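Local coordinates for adenylation domain (Streptomyces sp., PDB 5N9X), which belongs to the ANL superfamily of AMP-binding enzymes and holds adenosine-5'-triphosphate and threonine side by side in its pocket, at residues 309-314 and 335-340; 256-261 and 284-289. All coordinates share one frame; numbering follows the deposited sequence.

Interaction 1 (309-314 and 335-340). With ATP (adenosine-5'-triphosphate), chain D; THR (threonine), chain C.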
loop_
_atom_site.group_PDB
_atom_site.type_symbol
_atom_site.label_atom_id
_atom_site.label_comp_id
_atom_site.label_asym_id
_atom_site.label_seq_id
_atom_site.Cartn_x
_atom_site.Cartn_y
_atom_site.Cartn_z
ATOM N N ASN A 309 -11.606 5.819 -4.409
ATOM C CA ASN A 309 -10.252 6.247 -4.168
ATOM C C ASN A 309 -10.091 6.252 -2.674
ATOM O O ASN A 309 -10.967 6.729 -1.977
ATOM C CB ASN A 309 -9.949 7.627 -4.770
ATOM C CG ASN A 309 -8.507 8.018 -4.555
ATOM O OD1 ASN A 309 -7.690 7.166 -4.209
ATOM N ND2 ASN A 309 -8.178 9.292 -4.760
ATOM N N MET A 310 -9.013 5.672 -2.170
ATOM C CA MET A 310 -8.758 5.736 -0.727
ATOM C C MET A 310 -7.378 6.311 -0.447
ATOM O O MET A 310 -6.376 5.738 -0.871
ATOM C CB MET A 310 -8.905 4.357 -0.063
ATOM C CG MET A 310 -10.311 3.780 -0.150
ATOM S SD MET A 310 -10.625 2.240 0.764
ATOM C CE MET A 310 -11.152 2.910 2.364
ATOM N N TYR A 311 -7.338 7.452 0.234
ATOM C CA TYR A 311 -6.061 7.973 0.717
ATOM C C TYR A 311 -5.705 7.148 1.925
ATOM O O TYR A 311 -6.589 6.822 2.742
ATOM C CB TYR A 311 -6.123 9.471 1.071
ATOM C CG TYR A 311 -4.929 9.964 1.883
ATOM C CD1 TYR A 311 -3.779 10.409 1.250
ATOM C CD2 TYR A 311 -4.960 10.007 3.270
ATOM C CE1 TYR A 311 -2.696 10.857 1.971
ATOM C CE2 TYR A 311 -3.885 10.454 3.999
ATOM C CZ TYR A 311 -2.756 10.872 3.346
ATOM O OH TYR A 311 -1.686 11.310 4.067
ATOM N N GLY A 312 -4.424 6.808 2.045
ATOM C CA GLY A 312 -3.967 6.000 3.158
ATOM C C GLY A 312 -2.473 6.120 3.352
ATOM O O GLY A 312 -1.743 6.506 2.433
ATOM N N ILE A 313 -2.029 5.791 4.561
ATOM C CA ILE A 313 -0.624 5.717 4.934
ATOM C C ILE A 313 -0.447 4.549 5.861
ATOM O O ILE A 313 -1.395 4.191 6.580
ATOM C CB ILE A 313 -0.142 6.989 5.658
ATOM C CG1 ILE A 313 -1.320 7.639 6.368
ATOM C CG2 ILE A 313 0.532 7.949 4.722
ATOM C CD1 ILE A 313 -1.009 8.941 6.980
ATOM N N THR A 314 0.749 3.966 5.882
ATOM C CA THR A 314 0.988 2.777 6.686
ATOM C C THR A 314 0.842 3.098 8.182
ATOM O O THR A 314 0.411 2.247 8.982
ATOM C CB THR A 314 2.386 2.163 6.394
ATOM O OG1 THR A 314 2.452 1.721 5.028
ATOM C CG2 THR A 314 2.675 0.994 7.327
ATOM N N SER A 335 -7.950 15.775 -7.632
ATOM C CA SER A 335 -7.842 14.484 -6.965
ATOM C C SER A 335 -8.630 14.429 -5.659
ATOM O O SER A 335 -8.106 14.770 -4.590
ATOM C CB SER A 335 -6.374 14.171 -6.684
ATOM O OG SER A 335 -6.210 12.796 -6.401
ATOM N N VAL A 336 -9.879 13.990 -5.731
ATOM C CA VAL A 336 -10.708 13.932 -4.525
ATOM C C VAL A 336 -10.467 12.636 -3.739
ATOM O O VAL A 336 -10.600 11.533 -4.285
ATOM C CB VAL A 336 -12.201 14.053 -4.856
ATOM C CG1 VAL A 336 -12.999 14.363 -3.594
ATOM C CG2 VAL A 336 -12.414 15.139 -5.898
ATOM N N ILE A 337 -10.093 12.785 -2.466
ATOM C CA ILE A 337 -9.865 11.642 -1.594
ATOM C C ILE A 337 -11.025 11.512 -0.627
ATOM O O ILE A 337 -11.155 10.509 0.059
ATOM C CB ILE A 337 -8.514 11.741 -0.812
ATOM C CG1 ILE A 337 -8.532 12.877 0.213
ATOM C CG2 ILE A 337 -7.358 11.904 -1.767
ATOM C CD1 ILE A 337 -7.155 13.311 0.656
ATOM N N GLY A 338 -11.873 12.535 -0.574
ATOM C CA GLY A 338 -13.128 12.443 0.170
ATOM C C GLY A 338 -13.054 12.784 1.653
ATOM O O GLY A 338 -12.443 13.778 2.018
ATOM N N ARG A 339 -13.686 11.971 2.499
ATOM C CA ARG A 339 -13.693 12.189 3.956
ATOM C C ARG A 339 -12.921 11.138 4.741
ATOM O O ARG A 339 -12.869 9.994 4.336
ATOM C CB ARG A 339 -15.129 12.227 4.483
ATOM C CG ARG A 339 -15.409 13.385 5.431
ATOM C CD ARG A 339 -16.889 13.706 5.505
ATOM N NE ARG A 339 -17.195 14.890 4.710
ATOM C CZ ARG A 339 -17.966 14.876 3.625
ATOM N NH1 ARG A 339 -18.518 13.737 3.218
ATOM N NH2 ARG A 339 -18.191 15.997 2.947
ATOM N N PRO A 340 -12.333 11.526 5.875
ATOM C CA PRO A 340 -11.717 10.554 6.783
ATOM C C PRO A 340 -12.656 9.398 7.139
ATOM O O PRO A 340 -13.853 9.628 7.261
ATOM C CB PRO A 340 -11.396 11.400 8.015
ATOM C CG PRO A 340 -11.066 12.754 7.430
ATOM C CD PRO A 340 -12.039 12.918 6.277
HETATM P PG ATP D . 6.655 6.566 4.209
HETATM O O1G ATP D . 6.298 8.042 4.343
HETATM O O2G ATP D . 8.101 6.259 4.447
HETATM O O3G ATP D . 5.787 5.627 5.028
HETATM P PB ATP D . 5.108 5.909 1.814
HETATM O O1B ATP D . 4.524 7.320 1.695
HETATM O O2B ATP D . 5.206 5.035 0.605
HETATM O O3B ATP D . 6.508 6.167 2.609
HETATM P PA ATP D . 3.002 4.357 2.736
HETATM O O1A ATP D . 2.266 4.431 4.053
HETATM O O2A ATP D . 3.109 3.003 2.043
HETATM O O3A ATP D . 4.442 5.007 2.957
HETATM O "O5'" ATP D . 2.474 5.455 1.646
HETATM C "C5'" ATP D . 1.488 6.457 1.900
HETATM C "C4'" ATP D . 1.737 7.679 1.013
HETATM O "O4'" ATP D . 1.172 7.505 -0.277
HETATM C "C3'" ATP D . 1.208 8.989 1.569
HETATM O "O3'" ATP D . 2.333 9.719 2.046
HETATM C "C2'" ATP D . 0.580 9.710 0.404
HETATM O "O2'" ATP D . 1.481 10.725 -0.030
HETATM C "C1'" ATP D . 0.467 8.680 -0.700
HETATM N N9 ATP D . -0.957 8.311 -0.970
HETATM C C8 ATP D . -1.585 7.213 -0.492
HETATM N N7 ATP D . -2.870 7.129 -0.905
HETATM C C5 ATP D . -3.090 8.198 -1.690
HETATM C C6 ATP D . -4.249 8.710 -2.456
HETATM N N6 ATP D . -5.418 8.041 -2.445
HETATM N N1 ATP D . -4.095 9.858 -3.145
HETATM C C2 ATP D . -2.923 10.524 -3.112
HETATM N N3 ATP D . -1.812 10.124 -2.455
HETATM C C4 ATP D . -1.832 8.980 -1.727
HETATM N N THR C . -1.274 2.085 2.723
HETATM C CA THR C . -0.901 2.044 1.301
HETATM C C THR C . 0.228 3.018 1.124
HETATM O O THR C . 0.934 3.157 0.106
HETATM C CB THR C . -2.060 2.440 0.356
HETATM O OG1 THR C . -2.670 3.665 0.812
HETATM C CG2 THR C . -3.097 1.326 0.290
HETATM O OXT THR C . 0.379 3.718 2.116
HETATM O O HOH W 1 -5.834 10.426 -4.956
#
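Asn309 reaches across to the strand 336-340 with its amide nitrogen, ND2 lying 3.3 Å from Val336 O in a weak, bent hydrogen bond. A water gives the same nitrogen a second partner: it accepts from Asn309 ND2 and donates to Ser335 OG 2.8 Å away, and that hydroxyl also bonds to Leu288 O. With CG anti to the backbone N (chi1 -177°), the amide is brought beside the amino group of adenine, where OD1 takes a weak hydrogen bond from ATP N6. The straighter bond from ATP N6 goes to Met310 O, at 2.9 Å and 159°, so the backbone carbonyl is the main acceptor for the exocyclic amine and the side chain adds a weaker one.

One residue on, Tyr311 CB packs against Ile337 CB at 3.8 Å, with CG2 and CD1 of the isoleucine close to the same methylene. The tyrosine ring then leads away from Ile337 toward the nucleotide and meets it obliquely, CD1 coming within 3.7 Å of ATP C5, and its OH is held by Asp406. Farther along, Thr314 N approaches the alpha-phosphate and Ile313 CG2 lies against the ribose.

Opposite Leu416 the strand carries a classic beta bulge, formed by Ile337 and Gly338. Strand 321-324 runs antiparallel between 306-310 and 336-340, while the Ile337 side chain also packs on Val408 of strand 400-410 and on Leu416 and Tyr418 of strand 416-421.

Interaction 2 (256-261 and 284-289). With ATP (adenosine-5'-triphosphate), chain D; THR (threonine), chain C.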
loop_
_atom_site.group_PDB
_atom_site.type_symbol
_atom_site.label_atom_id
_atom_site.label_comp_id
_atom_site.label_asym_id
_atom_site.label_seq_id
_atom_site.Cartn_x
_atom_site.Cartn_y
_atom_site.Cartn_z
ATOM N N GLN A 256 -6.015 -1.796 -6.486
ATOM C CA GLN A 256 -4.986 -1.401 -7.445
ATOM C C GLN A 256 -4.353 -0.079 -7.038
ATOM O O GLN A 256 -5.014 0.798 -6.509
ATOM C CB GLN A 256 -5.583 -1.271 -8.855
ATOM C CG GLN A 256 -5.989 -2.557 -9.564
ATOM C CD GLN A 256 -4.806 -3.282 -10.183
ATOM O OE1 GLN A 256 -4.485 -3.078 -11.357
ATOM N NE2 GLN A 256 -4.148 -4.131 -9.396
ATOM N N THR A 257 -3.066 0.082 -7.293
ATOM C CA THR A 257 -2.542 1.431 -7.325
ATOM C C THR A 257 -2.993 2.050 -8.636
ATOM O O THR A 257 -3.361 1.337 -9.556
ATOM C CB THR A 257 -1.046 1.464 -7.202
ATOM O OG1 THR A 257 -0.499 0.766 -8.313
ATOM C CG2 THR A 257 -0.622 0.812 -5.892
ATOM N N PRO A 258 -3.005 3.386 -8.708
ATOM C CA PRO A 258 -3.369 3.966 -10.003
ATOM C C PRO A 258 -2.439 3.519 -11.140
ATOM O O PRO A 258 -2.955 3.219 -12.214
ATOM C CB PRO A 258 -3.293 5.475 -9.738
ATOM C CG PRO A 258 -3.689 5.584 -8.261
ATOM C CD PRO A 258 -3.007 4.383 -7.625
ATOM N N THR A 259 -1.137 3.423 -10.911
ATOM C CA THR A 259 -0.202 2.930 -11.925
ATOM C C THR A 259 -0.582 1.543 -12.439
ATOM O O THR A 259 -0.600 1.295 -13.650
ATOM C CB THR A 259 1.241 2.873 -11.364
ATOM O OG1 THR A 259 1.627 4.185 -10.953
ATOM C CG2 THR A 259 2.238 2.337 -12.403
ATOM N N ALA A 260 -0.896 0.644 -11.510
ATOM C CA ALA A 260 -1.297 -0.717 -11.839
ATOM C C ALA A 260 -2.608 -0.747 -12.631
ATOM O O ALA A 260 -2.739 -1.510 -13.596
ATOM C CB ALA A 260 -1.423 -1.546 -10.559
ATOM N N PHE A 261 -3.567 0.075 -12.206
ATOM C CA PHE A 261 -4.874 0.166 -12.842
ATOM C C PHE A 261 -4.807 0.767 -14.264
ATOM O O PHE A 261 -5.542 0.354 -15.145
ATOM C CB PHE A 261 -5.827 0.988 -11.955
ATOM C CG PHE A 261 -7.149 1.290 -12.595
ATOM C CD1 PHE A 261 -8.185 0.358 -12.550
ATOM C CD2 PHE A 261 -7.368 2.512 -13.228
ATOM C CE1 PHE A 261 -9.422 0.623 -13.142
ATOM C CE2 PHE A 261 -8.587 2.788 -13.828
ATOM C CZ PHE A 261 -9.626 1.829 -13.786
ATOM N N GLY A 284 -5.457 2.835 -4.089
ATOM C CA GLY A 284 -4.700 3.389 -2.987
ATOM C C GLY A 284 -3.241 3.623 -3.289
ATOM O O GLY A 284 -2.668 2.996 -4.169
ATOM N N GLY A 285 -2.634 4.530 -2.539
ATOM C CA GLY A 285 -1.190 4.595 -2.487
ATOM C C GLY A 285 -0.564 5.670 -3.345
ATOM O O GLY A 285 0.604 5.978 -3.163
ATOM N N GLU A 286 -1.318 6.217 -4.297
ATOM C CA GLU A 286 -0.803 7.251 -5.190
ATOM C C GLU A 286 -1.889 8.248 -5.447
ATOM O O GLU A 286 -3.053 7.961 -5.186
ATOM C CB GLU A 286 -0.330 6.679 -6.529
ATOM C CG GLU A 286 0.556 5.478 -6.404
ATOM C CD GLU A 286 1.243 5.116 -7.700
ATOM O OE1 GLU A 286 0.554 4.926 -8.730
ATOM O OE2 GLU A 286 2.487 5.006 -7.671
ATOM N N LYS A 287 -1.502 9.401 -5.988
ATOM C CA LYS A 287 -2.448 10.433 -6.396
ATOM C C LYS A 287 -3.222 9.960 -7.621
ATOM O O LYS A 287 -2.627 9.689 -8.656
ATOM C CB LYS A 287 -1.711 11.737 -6.688
ATOM C CG LYS A 287 -2.591 12.926 -7.024
ATOM C CD LYS A 287 -1.780 14.003 -7.752
ATOM C CE LYS A 287 -2.629 15.226 -8.104
ATOM N NZ LYS A 287 -2.203 16.437 -7.328
ATOM N N LEU A 288 -4.538 9.841 -7.509
ATOM C CA LEU A 288 -5.339 9.353 -8.631
ATOM C C LEU A 288 -5.876 10.534 -9.463
ATOM O O LEU A 288 -6.668 11.334 -8.965
ATOM C CB LEU A 288 -6.479 8.460 -8.112
ATOM C CG LEU A 288 -7.448 7.777 -9.091
ATOM C CD1 LEU A 288 -6.784 6.658 -9.909
ATOM C CD2 LEU A 288 -8.705 7.248 -8.380
ATOM N N THR A 289 -5.408 10.668 -10.707
ATOM C CA THR A 289 -5.873 11.738 -11.591
ATOM C C THR A 289 -7.056 11.251 -12.410
ATOM O O THR A 289 -7.082 10.101 -12.859
ATOM C CB THR A 289 -4.789 12.245 -12.565
ATOM O OG1 THR A 289 -4.309 11.150 -13.351
ATOM C CG2 THR A 289 -3.631 12.894 -11.823
HETATM P PG ATP D . 6.655 6.566 4.209
HETATM O O1G ATP D . 6.298 8.042 4.343
HETATM O O2G ATP D . 8.101 6.259 4.447
HETATM O O3G ATP D . 5.787 5.627 5.028
HETATM P PB ATP D . 5.108 5.909 1.814
HETATM O O1B ATP D . 4.524 7.320 1.695
HETATM O O2B ATP D . 5.206 5.035 0.605
HETATM O O3B ATP D . 6.508 6.167 2.609
HETATM P PA ATP D . 3.002 4.357 2.736
HETATM O O1A ATP D . 2.266 4.431 4.053
HETATM O O2A ATP D . 3.109 3.003 2.043
HETATM O O3A ATP D . 4.442 5.007 2.957
HETATM O "O5'" ATP D . 2.474 5.455 1.646
HETATM C "C5'" ATP D . 1.488 6.457 1.900
HETATM C "C4'" ATP D . 1.737 7.679 1.013
HETATM O "O4'" ATP D . 1.172 7.505 -0.277
HETATM C "C3'" ATP D . 1.208 8.989 1.569
HETATM O "O3'" ATP D . 2.333 9.719 2.046
HETATM C "C2'" ATP D . 0.580 9.710 0.404
HETATM O "O2'" ATP D . 1.481 10.725 -0.030
HETATM C "C1'" ATP D . 0.467 8.680 -0.700
HETATM N N9 ATP D . -0.957 8.311 -0.970
HETATM C C8 ATP D . -1.585 7.213 -0.492
HETATM N N7 ATP D . -2.870 7.129 -0.905
HETATM C C5 ATP D . -3.090 8.198 -1.690
HETATM C C6 ATP D . -4.249 8.710 -2.456
HETATM N N6 ATP D . -5.418 8.041 -2.445
HETATM N N1 ATP D . -4.095 9.858 -3.145
HETATM C C2 ATP D . -2.923 10.524 -3.112
HETATM N N3 ATP D . -1.812 10.124 -2.455
HETATM C C4 ATP D . -1.832 8.980 -1.727
HETATM N N THR C . -1.274 2.085 2.723
HETATM C CA THR C . -0.901 2.044 1.301
HETATM C C THR C . 0.228 3.018 1.124
HETATM O O THR C . 0.934 3.157 0.106
HETATM C CB THR C . -2.060 2.440 0.356
HETATM O OG1 THR C . -2.670 3.665 0.812
HETATM C CG2 THR C . -3.097 1.326 0.290
HETATM O OXT THR C . 0.379 3.718 2.116
#
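In this contact one wall of the adenine pocket, the loop 284-289, is joined to a helix N-terminus. Glu286 and Thr259 make its polar grip. Carboxylate oxygen OE1 of Glu286 accepts twice from one residue: from Thr259 OG1 at 2.6 Å, through the lone pair on the side of OE2, and from Thr259 N at 3.1 Å, nearly in line with the C-O bond. Two donors on a single oxygen probably help to hold the rotation of the carboxylate, and the nearby start of helix 258-271 would probably favour its negative charge. With CG anti to the carbonyl carbon (chi1 -48°) and the chain extended beyond it, the carboxylate reaches Thr259; on the way CB and CG run obliquely across Pro258 at CD.

The proline ring is wedged between two side chains: CD meets Glu286 CB at 3.7 Å, while CG and CB rest on Leu288 CD1, which the leucine turns back toward the helix. Just ahead, Thr257 is the N-cap, its OG1 accepting from Ala260 N at 3.2 Å. Its CG2 sits 3.5 Å from Gly284 O, and its CA-H points at that same carbonyl oxygen. Gly284 N closes the upstream end by donating to Gln256 O.

On the other side of the loop, Glu286 O lies 3.0 Å from ATP N1, and Lys287 CA comes near ATP C2. Gly285 N lies near the bound threonine. Strands 253-256 and 280-284 run parallel and deliver the two segments here; Phe261 of the helix meets Phe283 edge-to-face, and Leu288 leans on Val293 of helix 290-300.

In the fold
Both contacts are buried, their centres about 11 Å apart, and each has one segment lining the pocket shared by ATP and threonine and another behind it. They hang from the same mixed sheet: interaction 2 leaves the parallel strands 253-256 and 280-284, whereas interaction 1 starts on 306-310, the parallel neighbour of 280-284, and crosses to 336-340. Their chemistry differs accordingly. Interaction 1 bridges two strands that are not adjacent through a weak amide bond, a water and a small apolar patch; interaction 2 fastens a loop to a helix start with a carboxylate and a proline. The two join directly where Asn309 CB packs on Leu288 CD2 and Ser335 OG on Lys287 CG.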